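Long-range contacts in adhesion and penetration protein autotransporter (Haemophilus influenzae, PDB 3SYJ), which probably acts as a serine protease and promotes bacterial adherence to host cells, invasion and aggregation through its surface-exposed passenger domain, which carries a long beta-helix: residues A[565-570]-A[586-591]; A[536-541]-A[680-685]; A[580-585]-A[637-642]. One frame throughout, in Å; residues are numbered along the deposited sequence.

Contact 1 (A[565-570]-A[586-591])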
loop_
_atom_site.group_PDB
_atom_site.type_symbol
_atom_site.label_atom_id
_atom_site.label_comp_id
_atom_site.label_asym_id
_atom_site.label_seq_id
_atom_site.Cartn_x
_atom_site.Cartn_y
_atom_site.Cartn_z
ATOM N N ASP A 565 -26.643 14.580 -30.327
ATOM C CA ASP A 565 -27.346 15.691 -29.688
ATOM C C ASP A 565 -28.670 15.290 -29.032
ATOM O O ASP A 565 -29.721 15.844 -29.359
ATOM C CB ASP A 565 -27.598 16.816 -30.697
ATOM C CG ASP A 565 -27.899 18.147 -30.022
ATOM O OD1 ASP A 565 -27.982 18.168 -28.775
ATOM O OD2 ASP A 565 -28.049 19.170 -30.733
ATOM N N ARG A 566 -28.620 14.330 -28.114
ATOM C CA ARG A 566 -29.800 13.918 -27.363
ATOM C C ARG A 566 -29.430 13.841 -25.896
ATOM O O ARG A 566 -28.385 13.306 -25.554
ATOM C CB ARG A 566 -30.301 12.552 -27.836
ATOM C CG ARG A 566 -30.659 12.487 -29.308
ATOM C CD ARG A 566 -31.816 13.412 -29.650
ATOM N NE ARG A 566 -32.590 12.884 -30.771
ATOM C CZ ARG A 566 -32.474 13.307 -32.027
ATOM N NH1 ARG A 566 -31.618 14.279 -32.328
ATOM N NH2 ARG A 566 -33.219 12.759 -32.981
ATOM N N THR A 567 -30.279 14.373 -25.027
ATOM C CA THR A 567 -29.946 14.428 -23.609
ATOM C C THR A 567 -30.933 13.660 -22.760
ATOM O O THR A 567 -32.138 13.703 -22.998
ATOM C CB THR A 567 -29.890 15.876 -23.098
ATOM O OG1 THR A 567 -28.915 16.600 -23.851
ATOM C CG2 THR A 567 -29.524 15.917 -21.625
ATOM N N LEU A 568 -30.399 12.952 -21.773
ATOM C CA LEU A 568 -31.201 12.284 -20.763
ATOM C C LEU A 568 -30.881 12.895 -19.404
ATOM O O LEU A 568 -29.735 12.871 -18.953
ATOM C CB LEU A 568 -30.914 10.777 -20.750
ATOM C CG LEU A 568 -31.560 9.927 -19.646
ATOM C CD1 LEU A 568 -33.067 10.145 -19.567
ATOM C CD2 LEU A 568 -31.245 8.437 -19.855
ATOM N N LEU A 569 -31.894 13.454 -18.760
ATOM C CA LEU A 569 -31.709 14.032 -17.444
ATOM C C LEU A 569 -32.224 13.079 -16.376
ATOM O O LEU A 569 -33.379 12.655 -16.416
ATOM C CB LEU A 569 -32.428 15.381 -17.347
ATOM C CG LEU A 569 -32.632 15.965 -15.941
ATOM C CD1 LEU A 569 -31.299 16.220 -15.252
ATOM C CD2 LEU A 569 -33.470 17.248 -15.992
ATOM N N LEU A 570 -31.360 12.732 -15.431
ATOM C CA LEU A 570 -31.781 11.968 -14.264
ATOM C C LEU A 570 -31.707 12.873 -13.039
ATOM O O LEU A 570 -30.619 13.285 -12.625
ATOM C CB LEU A 570 -30.893 10.735 -14.082
ATOM C CG LEU A 570 -30.813 9.845 -15.322
ATOM C CD1 LEU A 570 -29.749 8.771 -15.168
ATOM C CD2 LEU A 570 -32.168 9.225 -15.607
ATOM N N LYS A 586 -26.002 12.873 -24.481
ATOM C CA LYS A 586 -25.640 13.536 -23.239
ATOM C C LYS A 586 -26.444 12.979 -22.076
ATOM O O LYS A 586 -27.660 12.818 -22.170
ATOM C CB LYS A 586 -25.826 15.054 -23.357
ATOM C CG LYS A 586 -24.946 15.681 -24.430
ATOM C CD LYS A 586 -25.021 17.195 -24.409
ATOM C CE LYS A 586 -26.336 17.710 -24.978
ATOM N NZ LYS A 586 -26.281 17.907 -26.451
ATOM N N LEU A 587 -25.746 12.678 -20.982
ATOM C CA LEU A 587 -26.369 12.097 -19.803
ATOM C C LEU A 587 -26.046 12.950 -18.578
ATOM O O LEU A 587 -24.878 13.113 -18.224
ATOM C CB LEU A 587 -25.879 10.659 -19.607
ATOM C CG LEU A 587 -26.396 9.878 -18.401
ATOM C CD1 LEU A 587 -27.912 9.737 -18.456
ATOM C CD2 LEU A 587 -25.730 8.513 -18.340
ATOM N N PHE A 588 -27.081 13.495 -17.940
ATOM C CA PHE A 588 -26.898 14.379 -16.791
ATOM C C PHE A 588 -27.382 13.726 -15.514
ATOM O O PHE A 588 -28.513 13.249 -15.447
ATOM C CB PHE A 588 -27.653 15.705 -16.986
ATOM C CG PHE A 588 -26.867 16.756 -17.727
ATOM C CD1 PHE A 588 -26.533 16.578 -19.058
ATOM C CD2 PHE A 588 -26.470 17.922 -17.096
ATOM C CE1 PHE A 588 -25.810 17.543 -19.744
ATOM C CE2 PHE A 588 -25.751 18.890 -17.778
ATOM C CZ PHE A 588 -25.426 18.699 -19.102
ATOM N N PHE A 589 -26.516 13.696 -14.507
ATOM C CA PHE A 589 -26.924 13.354 -13.147
ATOM C C PHE A 589 -27.041 14.663 -12.391
ATOM O O PHE A 589 -26.068 15.408 -12.273
ATOM C CB PHE A 589 -25.894 12.453 -12.467
ATOM C CG PHE A 589 -25.683 11.137 -13.157
ATOM C CD1 PHE A 589 -26.360 10.003 -12.739
ATOM C CD2 PHE A 589 -24.799 11.035 -14.217
ATOM C CE1 PHE A 589 -26.161 8.785 -13.371
ATOM C CE2 PHE A 589 -24.596 9.834 -14.855
ATOM C CZ PHE A 589 -25.279 8.701 -14.433
ATOM N N SER A 590 -28.234 14.963 -11.894
ATOM C CA SER A 590 -28.482 16.286 -11.345
ATOM C C SER A 590 -29.441 16.257 -10.165
ATOM O O SER A 590 -30.246 15.335 -10.023
ATOM C CB SER A 590 -29.054 17.193 -12.441
ATOM O OG SER A 590 -29.240 18.523 -11.975
ATOM N N GLY A 591 -29.344 17.272 -9.317
ATOM C CA GLY A 591 -30.393 17.552 -8.359
ATOM C C GLY A 591 -31.454 18.318 -9.122
ATOM O O GLY A 591 -31.355 18.456 -10.342
#
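Thr567-Leu570 and Lys586-Phe589 are neighbouring parallel strands in successive coils of the passenger-domain beta-helix, pairing Thr567 with Lys586 and Leu570 with Phe589. Their axes approach to 4.6 Å at 12°. Backbone hydrogen bonds run back and forth between them, beginning with Lys586 N to Arg566 O (2.6 Å), passing through Leu568 and Phe588, and ending with Ser590 N to Leu570 O (3.0 Å). At the start of its strand Lys586 bends its side chain past Thr567 to Asp565, two residues ahead of Thr567, through turns at chi3 and chi4 (-74° and -88°). NZ meets OD1 of Asp565 at 2.9 Å from above the carboxylate plane, forming a salt bridge, while the other carboxylate oxygen is paired with Lys535. On the way CE of Lys586 presses tightly on Thr567 OG1 (3.0 Å). The two faces of this solenoid wall differ. Inside, Leu587 CD1 touches both Leu568 CD2 (3.8 Å) and Leu570 CD1, and the latter methyl also meets Phe589 CE1 (4.0 Å); Phe627 packs edge-to-face with the Phe589 ring. On the outer face Leu569 CD1 lies against Ser590 CB (3.7 Å) and, farther off, Phe588 CB, beneath Cys673 of strand 669-675.

Contact 2 (A[536-541]-A[680-685])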
loop_
_atom_site.group_PDB
_atom_site.type_symbol
_atom_site.label_atom_id
_atom_site.label_comp_id
_atom_site.label_asym_id
_atom_site.label_seq_id
_atom_site.Cartn_x
_atom_site.Cartn_y
_atom_site.Cartn_z
ATOM N N GLU A 536 -34.242 16.649 -25.517
ATOM C CA GLU A 536 -34.067 16.365 -24.097
ATOM C C GLU A 536 -35.244 15.592 -23.529
ATOM O O GLU A 536 -36.401 15.984 -23.705
ATOM C CB GLU A 536 -33.916 17.664 -23.304
ATOM C CG GLU A 536 -32.879 18.613 -23.846
ATOM C CD GLU A 536 -33.444 19.537 -24.906
ATOM O OE1 GLU A 536 -34.618 19.352 -25.295
ATOM O OE2 GLU A 536 -32.714 20.454 -25.343
ATOM N N ILE A 537 -34.942 14.495 -22.843
ATOM C CA ILE A 537 -35.945 13.772 -22.080
ATOM C C ILE A 537 -35.430 13.655 -20.664
ATOM O O ILE A 537 -34.239 13.830 -20.421
ATOM C CB ILE A 537 -36.230 12.368 -22.647
ATOM C CG1 ILE A 537 -34.986 11.477 -22.557
ATOM C CG2 ILE A 537 -36.727 12.474 -24.074
ATOM C CD1 ILE A 537 -35.156 10.098 -23.185
ATOM N N ALA A 538 -36.319 13.367 -19.723
ATOM C CA ALA A 538 -35.918 13.362 -18.332
ATOM C C ALA A 538 -36.642 12.286 -17.552
ATOM O O ALA A 538 -37.738 11.864 -17.917
ATOM C CB ALA A 538 -36.177 14.733 -17.711
ATOM N N TYR A 539 -36.017 11.843 -16.471
ATOM C CA TYR A 539 -36.634 10.887 -15.580
ATOM C C TYR A 539 -36.468 11.399 -14.157
ATOM O O TYR A 539 -35.353 11.501 -13.655
ATOM C CB TYR A 539 -35.975 9.512 -15.740
ATOM C CG TYR A 539 -36.546 8.443 -14.836
ATOM C CD1 TYR A 539 -37.842 7.978 -15.019
ATOM C CD2 TYR A 539 -35.782 7.881 -13.810
ATOM C CE1 TYR A 539 -38.371 6.996 -14.198
ATOM C CE2 TYR A 539 -36.303 6.894 -12.982
ATOM C CZ TYR A 539 -37.601 6.458 -13.184
ATOM O OH TYR A 539 -38.153 5.482 -12.380
ATOM N N ASN A 540 -37.584 11.724 -13.513
ATOM C CA ASN A 540 -37.560 12.300 -12.172
ATOM C C ASN A 540 -37.453 11.267 -11.051
ATOM O O ASN A 540 -37.321 11.627 -9.876
ATOM C CB ASN A 540 -38.826 13.127 -11.944
ATOM C CG ASN A 540 -38.868 14.378 -12.791
ATOM O OD1 ASN A 540 -38.457 14.371 -13.953
ATOM N ND2 ASN A 540 -39.368 15.467 -12.212
ATOM N N GLY A 541 -37.514 9.986 -11.407
ATOM C CA GLY A 541 -37.654 8.930 -10.419
ATOM C C GLY A 541 -36.403 8.142 -10.073
ATOM O O GLY A 541 -35.275 8.631 -10.212
ATOM N N GLY A 680 -43.617 19.661 -18.121
ATOM C CA GLY A 680 -42.934 18.405 -18.351
ATOM C C GLY A 680 -41.752 18.559 -19.290
ATOM O O GLY A 680 -41.054 17.587 -19.560
ATOM N N LEU A 681 -41.528 19.774 -19.789
ATOM C CA LEU A 681 -40.418 20.047 -20.710
ATOM C C LEU A 681 -39.044 20.168 -20.045
ATOM O O LEU A 681 -38.914 20.747 -18.971
ATOM C CB LEU A 681 -40.696 21.318 -21.495
ATOM C CG LEU A 681 -41.546 21.096 -22.735
ATOM C CD1 LEU A 681 -41.992 22.432 -23.310
ATOM C CD2 LEU A 681 -40.767 20.281 -23.760
ATOM N N THR A 682 -38.013 19.641 -20.698
ATOM C CA THR A 682 -36.662 19.716 -20.150
ATOM C C THR A 682 -35.847 20.749 -20.907
ATOM O O THR A 682 -35.882 20.796 -22.132
ATOM C CB THR A 682 -35.942 18.349 -20.210
ATOM O OG1 THR A 682 -36.740 17.366 -19.543
ATOM C CG2 THR A 682 -34.570 18.419 -19.540
ATOM N N THR A 683 -35.120 21.584 -20.176
ATOM C CA THR A 683 -34.303 22.615 -20.801
ATOM C C THR A 683 -32.866 22.551 -20.307
ATOM O O THR A 683 -32.621 22.471 -19.105
ATOM C CB THR A 683 -34.866 24.012 -20.512
ATOM O OG1 THR A 683 -36.174 24.123 -21.090
ATOM C CG2 THR A 683 -33.963 25.079 -21.097
ATOM N N CYS A 684 -31.918 22.570 -21.238
ATOM C CA CYS A 684 -30.500 22.616 -20.887
ATOM C C CYS A 684 -29.899 23.903 -21.404
ATOM O O CYS A 684 -30.005 24.199 -22.589
ATOM C CB CYS A 684 -29.740 21.435 -21.487
ATOM S SG CYS A 684 -30.202 19.833 -20.815
ATOM N N GLN A 685 -29.262 24.661 -20.520
ATOM C CA GLN A 685 -28.730 25.959 -20.898
ATOM C C GLN A 685 -27.618 26.419 -19.963
ATOM O O GLN A 685 -27.604 26.087 -18.775
ATOM C CB GLN A 685 -29.847 26.995 -20.881
ATOM C CG GLN A 685 -30.133 27.500 -19.482
ATOM C CD GLN A 685 -31.552 27.990 -19.314
ATOM O OE1 GLN A 685 -32.031 28.819 -20.092
ATOM N NE2 GLN A 685 -32.234 27.484 -18.287
HETATM O O HOH W 1 -38.166 18.057 -23.151
HETATM O O HOH W 2 -32.310 22.704 -23.819
#
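Thr682 O lies over one face of the Glu536 carboxylate, 3.7 Å from OE1, a contact and not a bond; OE1 is paired with Arg534, from just before the strand, in a salt bridge. OE2 reaches the other segment through a water that donates to it (2.7 Å) and accepts from Cys684 N. The Tyr539 ring points to the other side of its strand and has Gly541 N over the centre of one face, 3.6 Å above the plane. The bend of Glu536 at chi2 (87°) brings the carboxylate alongside strand 682-685. The two strands cross at 115°, their axes 6.7 Å apart: residues 682-688 pair antiparallel with 669-675 in a hairpin lying across the outer face of the beta-helix, and the Cys673-Cys684 disulfide ties its strands together. No direct hydrogen bond joins the two segments; a second water bridges Glu536 O and Thr682 N (2.9 Å). Thr682 supplies most of the direct packing, its CB set 3.8 Å from Glu536 CB, while Cys684 SG sits against Glu536 CG (4.2 Å). Thr682 chi1 (-55°) sets OG1 beside its own backbone N, where it rests 3.3 Å from Ala538 CB.

Contact 3 (A[580-585]-A[637-642])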
loop_
_atom_site.group_PDB
_atom_site.type_symbol
_atom_site.label_atom_id
_atom_site.label_comp_id
_atom_site.label_asym_id
_atom_site.label_seq_id
_atom_site.Cartn_x
_atom_site.Cartn_y
_atom_site.Cartn_z
ATOM N N ILE A 580 -24.603 1.389 -15.193
ATOM C CA ILE A 580 -25.199 2.356 -16.099
ATOM C C ILE A 580 -24.246 2.508 -17.276
ATOM O O ILE A 580 -23.053 2.788 -17.093
ATOM C CB ILE A 580 -25.424 3.734 -15.426
ATOM C CG1 ILE A 580 -26.432 3.618 -14.283
ATOM C CG2 ILE A 580 -25.913 4.758 -16.438
ATOM C CD1 ILE A 580 -26.644 4.916 -13.524
ATOM N N THR A 581 -24.783 2.313 -18.478
ATOM C CA THR A 581 -24.006 2.372 -19.713
ATOM C C THR A 581 -24.494 3.476 -20.645
ATOM O O THR A 581 -25.690 3.592 -20.916
ATOM C CB THR A 581 -24.087 1.029 -20.468
ATOM O OG1 THR A 581 -23.539 -0.006 -19.643
ATOM C CG2 THR A 581 -23.323 1.099 -21.796
ATOM N N GLN A 582 -23.565 4.284 -21.142
ATOM C CA GLN A 582 -23.910 5.303 -22.124
ATOM C C GLN A 582 -23.137 5.087 -23.427
ATOM O O GLN A 582 -21.911 4.965 -23.423
ATOM C CB GLN A 582 -23.637 6.697 -21.566
ATOM C CG GLN A 582 -23.978 7.813 -22.526
ATOM C CD GLN A 582 -23.629 9.175 -21.967
ATOM O OE1 GLN A 582 -23.076 9.285 -20.874
ATOM N NE2 GLN A 582 -23.947 10.222 -22.718
ATOM N N THR A 583 -23.851 5.043 -24.544
ATOM C CA THR A 583 -23.206 4.800 -25.830
ATOM C C THR A 583 -23.070 6.067 -26.659
ATOM O O THR A 583 -22.295 6.108 -27.609
ATOM C CB THR A 583 -23.974 3.762 -26.657
ATOM O OG1 THR A 583 -25.269 4.278 -26.983
ATOM C CG2 THR A 583 -24.134 2.465 -25.871
ATOM N N LYS A 584 -23.818 7.103 -26.300
ATOM C CA LYS A 584 -23.853 8.318 -27.102
ATOM C C LYS A 584 -24.688 9.389 -26.411
ATOM O O LYS A 584 -25.273 9.144 -25.360
ATOM C CB LYS A 584 -24.446 8.008 -28.478
ATOM C CG LYS A 584 -24.171 9.059 -29.538
ATOM C CD LYS A 584 -24.822 8.679 -30.852
ATOM C CE LYS A 584 -24.306 7.342 -31.340
ATOM N NZ LYS A 584 -24.674 7.091 -32.758
ATOM N N GLY A 585 -24.743 10.576 -27.001
ATOM C CA GLY A 585 -25.612 11.622 -26.501
ATOM C C GLY A 585 -25.102 12.230 -25.217
ATOM O O GLY A 585 -23.920 12.126 -24.900
ATOM N N GLY A 637 -20.196 9.352 -26.152
ATOM C CA GLY A 637 -20.953 10.518 -25.751
ATOM C C GLY A 637 -20.365 11.235 -24.545
ATOM O O GLY A 637 -19.154 11.230 -24.318
ATOM N N SER A 638 -21.240 11.854 -23.761
ATOM C CA SER A 638 -20.812 12.689 -22.661
ATOM C C SER A 638 -21.700 12.517 -21.424
ATOM O O SER A 638 -22.923 12.674 -21.501
ATOM C CB SER A 638 -20.823 14.145 -23.113
ATOM O OG SER A 638 -19.967 14.926 -22.293
ATOM N N ALA A 639 -21.070 12.190 -20.296
ATOM C CA ALA A 639 -21.741 12.080 -18.996
ATOM C C ALA A 639 -21.387 13.270 -18.103
ATOM O O ALA A 639 -20.213 13.581 -17.918
ATOM C CB ALA A 639 -21.360 10.768 -18.301
ATOM N N VAL A 640 -22.394 13.929 -17.538
ATOM C CA VAL A 640 -22.147 15.113 -16.720
ATOM C C VAL A 640 -22.814 14.988 -15.361
ATOM O O VAL A 640 -24.013 14.715 -15.275
ATOM C CB VAL A 640 -22.666 16.390 -17.408
ATOM C CG1 VAL A 640 -22.361 17.623 -16.554
ATOM C CG2 VAL A 640 -22.067 16.536 -18.799
ATOM N N VAL A 641 -22.036 15.171 -14.298
ATOM C CA VAL A 641 -22.591 15.221 -12.949
ATOM C C VAL A 641 -22.681 16.686 -12.537
ATOM O O VAL A 641 -21.661 17.355 -12.362
ATOM C CB VAL A 641 -21.735 14.434 -11.947
ATOM C CG1 VAL A 641 -22.405 14.399 -10.579
ATOM C CG2 VAL A 641 -21.480 13.019 -12.463
ATOM N N SER A 642 -23.911 17.180 -12.396
ATOM C CA SER A 642 -24.165 18.614 -12.301
ATOM C C SER A 642 -24.530 18.968 -10.862
ATOM O O SER A 642 -24.251 18.200 -9.940
ATOM C CB SER A 642 -25.379 18.995 -13.161
ATOM O OG SER A 642 -25.485 20.400 -13.325
#
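Gln582 stretches across to Ser638 and Ala639 at a corner of the beta-helix, where the turn after strand 579-582 lies against the turn leading into strand 638-641 of the next coil. Its side chain is fully extended, with CG anti to the backbone N (chi1 180°) and chi2 nearly as straight, which carries the amide to the Ser638 backbone. NE2 donates to two carbonyls that lie almost exactly in the amide plane: Ser638 O at 2.9 Å across the contact, and Lys584 O at 3.1 Å within its own turn. Both are approached from well above the carbonyl plane, 70° out of it for Ser638. These two bonds fix the rotation of the amide and turn OE1 towards Ala639, whose CB it touches at 3.4 Å; the Gln582 side chain also packs on Leu587 and Ile634. The backbones also meet directly. Ser638 N donates to Gly585 O (2.9 Å) nearly in line with the C=O bond, though the N-H itself is bent to 154°. Gly637, with no side chain on the side facing the other turn, lets the backbones close in: Lys584 CA lies 3.9 Å from Gly637 CA, and that same Gly637 CA makes a C-H...O contact with Gly585 O at 3.5 Å.

All three contacts sit in the middle of the beta-helix, their centres 12 to 19 Å from the centre of the chain. Contacts 1 and 2 have centres about 8 Å apart and share a wall, since strand 567-575 pairs with 536-539; contact 1 is nested inside the loop that contact 2 closes. The centres of contacts 3 and 1 are about 7 Å apart, and strand 586-593 pairs onward with 638-641. Contacts 1 and 3 alternate along the sequence, as expected of a coiling chain. Contacts 2 and 3, about 15 Å apart between centres, do not touch. Together they join consecutive coils of the passenger-domain stalk and lay a disulfide-bonded hairpin on its outer wall, away from the probable protease active site.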